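Local atomic coordinates of DNA polymerase III, gamma subunit-related protein (Thermotoga maritima, PDB entry 2GNO), a protein that probably binds DNA and is related to the clamp-loader subunits of DNA polymerase III. Residues A[88-93]-A[116-121]. Sequence-based numbering, arbitrary orientation.
Sequences VHDCER and VLNTRR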
ATOM      1  N   VAL A  88       7.980   3.279 -11.311  1.00 22.89           N
ATOM      2  CA  VAL A  88       7.425   1.912 -11.418  1.00 21.75           C
ATOM      3  C   VAL A  88       7.231   1.452  -9.984  1.00 22.63           C
ATOM      4  O   VAL A  88       8.202   1.165  -9.296  1.00 25.73           O
ATOM      5  CB  VAL A  88       8.366   0.958 -12.132  1.00 18.78           C
ATOM      6  CG1 VAL A  88       7.703  -0.438 -12.296  1.00 30.35           C
ATOM      7  CG2 VAL A  88       8.784   1.545 -13.483  1.00 22.60           C
ATOM      8  N   HIS A  89       5.980   1.381  -9.543  1.00 23.90           N
ATOM      9  CA  HIS A  89       5.689   0.987  -8.159  1.00 24.31           C
ATOM     10  C   HIS A  89       5.710  -0.511  -7.954  1.00 24.94           C
ATOM     11  O   HIS A  89       5.187  -1.239  -8.797  1.00 24.68           O
ATOM     12  CB  HIS A  89       4.320   1.489  -7.730  1.00 24.69           C
ATOM     13  CG  HIS A  89       4.200   2.987  -7.682  1.00 26.13           C
ATOM     14  ND1 HIS A  89       5.004   3.764  -6.883  1.00 21.42           N
ATOM     15  CD2 HIS A  89       3.280   3.826  -8.202  1.00 21.05           C
ATOM     16  CE1 HIS A  89       4.647   5.026  -6.990  1.00 27.90           C
ATOM     17  NE2 HIS A  89       3.589   5.091  -7.771  1.00 26.27           N
ATOM     18  N   ASP A  90       6.302  -0.984  -6.859  1.00 25.55           N
ATOM     19  CA  ASP A  90       6.346  -2.431  -6.562  1.00 26.30           C
ATOM     20  C   ASP A  90       6.852  -3.247  -7.762  1.00 24.29           C
ATOM     21  O   ASP A  90       6.204  -4.199  -8.215  1.00 23.12           O
ATOM     22  CB  ASP A  90       4.966  -2.857  -6.046  1.00 25.09           C
ATOM     23  CG  ASP A  90       4.653  -2.260  -4.674  1.00 32.63           C
ATOM     24  OD1 ASP A  90       5.527  -2.318  -3.781  1.00 37.11           O
ATOM     25  OD2 ASP A  90       3.522  -1.790  -4.456  1.00 27.80           O
ATOM     26  N   CYS A  91       8.068  -2.902  -8.192  1.00 24.83           N
ATOM     27  CA  CYS A  91       8.718  -3.469  -9.381  1.00 27.15           C
ATOM     28  C   CYS A  91       9.075  -4.957  -9.413  1.00 27.38           C
ATOM     29  O   CYS A  91       9.396  -5.485 -10.498  1.00 28.09           O
ATOM     30  CB  CYS A  91       9.936  -2.641  -9.766  1.00 24.56           C
ATOM     31  SG  CYS A  91      11.144  -2.739  -8.500  1.00 34.43           S
ATOM     32  N   GLU A  92       9.004  -5.635  -8.263  1.00 26.55           N
ATOM     33  CA  GLU A  92       9.235  -7.089  -8.192  1.00 27.55           C
ATOM     34  C   GLU A  92       8.151  -7.829  -8.979  1.00 27.05           C
ATOM     35  O   GLU A  92       8.320  -9.010  -9.324  1.00 28.67           O
ATOM     36  CB  GLU A  92       9.281  -7.626  -6.752  1.00 26.52           C
ATOM     37  CG  GLU A  92       7.970  -7.629  -5.901  1.00 30.18           C
ATOM     38  CD  GLU A  92       7.467  -6.285  -5.427  1.00 40.90           C
ATOM     39  OE1 GLU A  92       8.096  -5.238  -5.716  1.00 39.80           O
ATOM     40  OE2 GLU A  92       6.425  -6.287  -4.735  1.00 45.11           O
ATOM     41  N   ARG A  93       7.027  -7.144  -9.216  1.00 27.19           N
ATOM     42  CA  ARG A  93       5.933  -7.660 -10.017  1.00 27.44           C
ATOM     43  C   ARG A  93       6.304  -7.850 -11.502  1.00 28.13           C
ATOM     44  O   ARG A  93       5.512  -8.436 -12.251  1.00 29.13           O
ATOM     45  CB  ARG A  93       4.710  -6.759  -9.898  1.00 25.52           C
ATOM     46  CG  ARG A  93       4.047  -6.746  -8.517  1.00 27.16           C
ATOM     47  CD  ARG A  93       2.780  -5.895  -8.568  1.00 28.63           C
ATOM     48  NE  ARG A  93       3.105  -4.490  -8.848  1.00 30.16           N
ATOM     49  CZ  ARG A  93       2.236  -3.527  -9.154  1.00 29.69           C
ATOM     50  NH1 ARG A  93       0.942  -3.742  -9.254  1.00 25.99           N
ATOM     51  NH2 ARG A  93       2.683  -2.304  -9.364  1.00 27.00           N
ATOM     52  N   VAL A 116      12.722   5.572 -11.678  1.00 23.04           N
ATOM     53  CA  VAL A 116      12.545   5.385 -10.242  1.00 24.06           C
ATOM     54  C   VAL A 116      11.667   4.164  -9.997  1.00 27.68           C
ATOM     55  O   VAL A 116      10.459   4.220 -10.096  1.00 27.23           O
ATOM     56  CB  VAL A 116      11.869   6.619  -9.594  1.00 25.76           C
ATOM     57  CG1 VAL A 116      11.952   6.512  -8.040  1.00 28.18           C
ATOM     58  CG2 VAL A 116      12.564   7.894 -10.063  1.00 28.38           C
ATOM     59  N   LEU A 117      12.304   3.048  -9.684  1.00 30.22           N
ATOM     60  CA  LEU A 117      11.622   1.829  -9.376  1.00 26.57           C
ATOM     61  C   LEU A 117      11.479   1.811  -7.863  1.00 27.51           C
ATOM     62  O   LEU A 117      12.257   2.468  -7.159  1.00 29.94           O
ATOM     63  CB  LEU A 117      12.491   0.635  -9.774  1.00 28.04           C
ATOM     64  CG  LEU A 117      13.014   0.512 -11.205  1.00 29.81           C
ATOM     65  CD1 LEU A 117      13.776  -0.792 -11.370  1.00 35.23           C
ATOM     66  CD2 LEU A 117      11.919   0.540 -12.163  1.00 26.34           C
ATOM     67  N   ASN A 118      10.475   1.114  -7.351  1.00 27.03           N
ATOM     68  CA  ASN A 118      10.340   0.963  -5.898  1.00 29.50           C
ATOM     69  C   ASN A 118       9.826  -0.423  -5.538  1.00 30.86           C
ATOM     70  O   ASN A 118       9.091  -1.069  -6.300  1.00 28.84           O
ATOM     71  CB  ASN A 118       9.580   2.112  -5.201  1.00 26.46           C
ATOM     72  CG  ASN A 118       8.132   2.212  -5.611  1.00 23.88           C
ATOM     73  OD1 ASN A 118       7.339   1.352  -5.297  1.00 26.18           O
ATOM     74  ND2 ASN A 118       7.762   3.330  -6.237  1.00 17.80           N
ATOM     75  N   THR A 119      10.251  -0.881  -4.372  1.00 35.22           N
ATOM     76  CA  THR A 119       9.895  -2.205  -3.872  1.00 38.85           C
ATOM     77  C   THR A 119      10.281  -2.281  -2.412  1.00 40.96           C
ATOM     78  O   THR A 119      11.036  -1.454  -1.912  1.00 40.69           O
ATOM     79  CB  THR A 119      10.665  -3.340  -4.607  1.00 39.74           C
ATOM     80  OG1 THR A 119      10.166  -4.622  -4.213  1.00 36.84           O
ATOM     81  CG2 THR A 119      12.187  -3.292  -4.318  1.00 45.61           C
ATOM     82  N   ARG A 120       9.759  -3.284  -1.741  1.00 44.28           N
ATOM     83  CA  ARG A 120      10.049  -3.532  -0.326  1.00 45.77           C
ATOM     84  C   ARG A 120      10.841  -4.849  -0.165  1.00 46.54           C
ATOM     85  O   ARG A 120      11.183  -5.227   0.947  1.00 46.31           O
ATOM     86  CB  ARG A 120       8.708  -3.673   0.390  1.00 45.23           C
ATOM     87  CG  ARG A 120       7.740  -2.462   0.248  1.00 47.05           C
ATOM     88  CD  ARG A 120       6.372  -2.834   0.754  1.00 47.24           C
ATOM     89  NE  ARG A 120       6.455  -3.333   2.132  1.00 58.52           N
ATOM     90  CZ  ARG A 120       5.520  -4.053   2.766  1.00 59.88           C
ATOM     91  NH1 ARG A 120       4.383  -4.431   2.165  1.00 58.02           N
ATOM     92  NH2 ARG A 120       5.742  -4.439   4.023  1.00 56.17           N
ATOM     93  N   ARG A 121      11.185  -5.476  -1.301  1.00 47.43           N
ATOM     94  CA  ARG A 121      11.805  -6.773  -1.377  1.00 46.22           C
ATOM     95  C   ARG A 121      13.020  -6.772  -2.340  1.00 46.47           C
ATOM     96  O   ARG A 121      12.932  -7.317  -3.432  1.00 47.78           O
ATOM     97  CB  ARG A 121      10.682  -7.695  -1.912  1.00 46.68           C
ATOM     98  CG  ARG A 121       9.274  -7.357  -1.333  1.00 51.62           C
ATOM     99  CD  ARG A 121       8.135  -8.228  -1.792  1.00 59.61           C
ATOM    100  NE  ARG A 121       6.857  -7.712  -1.273  1.00 64.29           N
ATOM    101  CZ  ARG A 121       5.648  -8.219  -1.531  1.00 68.44           C
ATOM    102  NH1 ARG A 121       5.490  -9.281  -2.330  1.00 76.31           N
ATOM    103  NH2 ARG A 121       4.569  -7.650  -0.990  1.00 69.50           N
TER
HETATM  104  O   HOH W   1       7.697  -4.291  -2.904  1.00 41.49           O
HETATM  105  O   HOH W   2       7.111  -0.073  -2.875  1.00 42.36           O
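V88 and L117 form the last parallel bridge between strands 84-88 and 113-119, neighbours in the five-stranded parallel sheet of a P-loop NTPase-like domain. V88 N donates to V116 O at 2.9 Å, and N118 N to V88 O. On one face of the sheet the two side chains run side by side, V88 CG2 lying 3.5 Å from L117 CD2. Beyond V88 the chain leaves the sheet and is held by the side chain and carbonyl of N118. With CG lodged between its backbone N and carbonyl carbon (chi1 65°), N118 turns its amide to H89: ND2 donates to H89 ND1 at 2.9 Å, straight at hydrogen (180°), the two planes standing 42° apart. H89 NE2 is hydrogen-bonded to E54, and S35 shares N118 ND2. D90 N donates to N118 OD1 from above the plane of that amide carbonyl; N118 O receives C91 N at 2.8 Å. The strand order, 2-3-4-1-5, is that of AAA+ ATPase cores, consistent with its family. At the C-terminal ends of these two neighbouring strands T119 OG1 donates to E92 OE1 (2.6 Å) from above the carboxylate plane and accepts R121 N in an ST turn. E92 OE2 sits over one guanidinium face of R121, a long salt bridge (3.8 Å to NE) without a directed N-H.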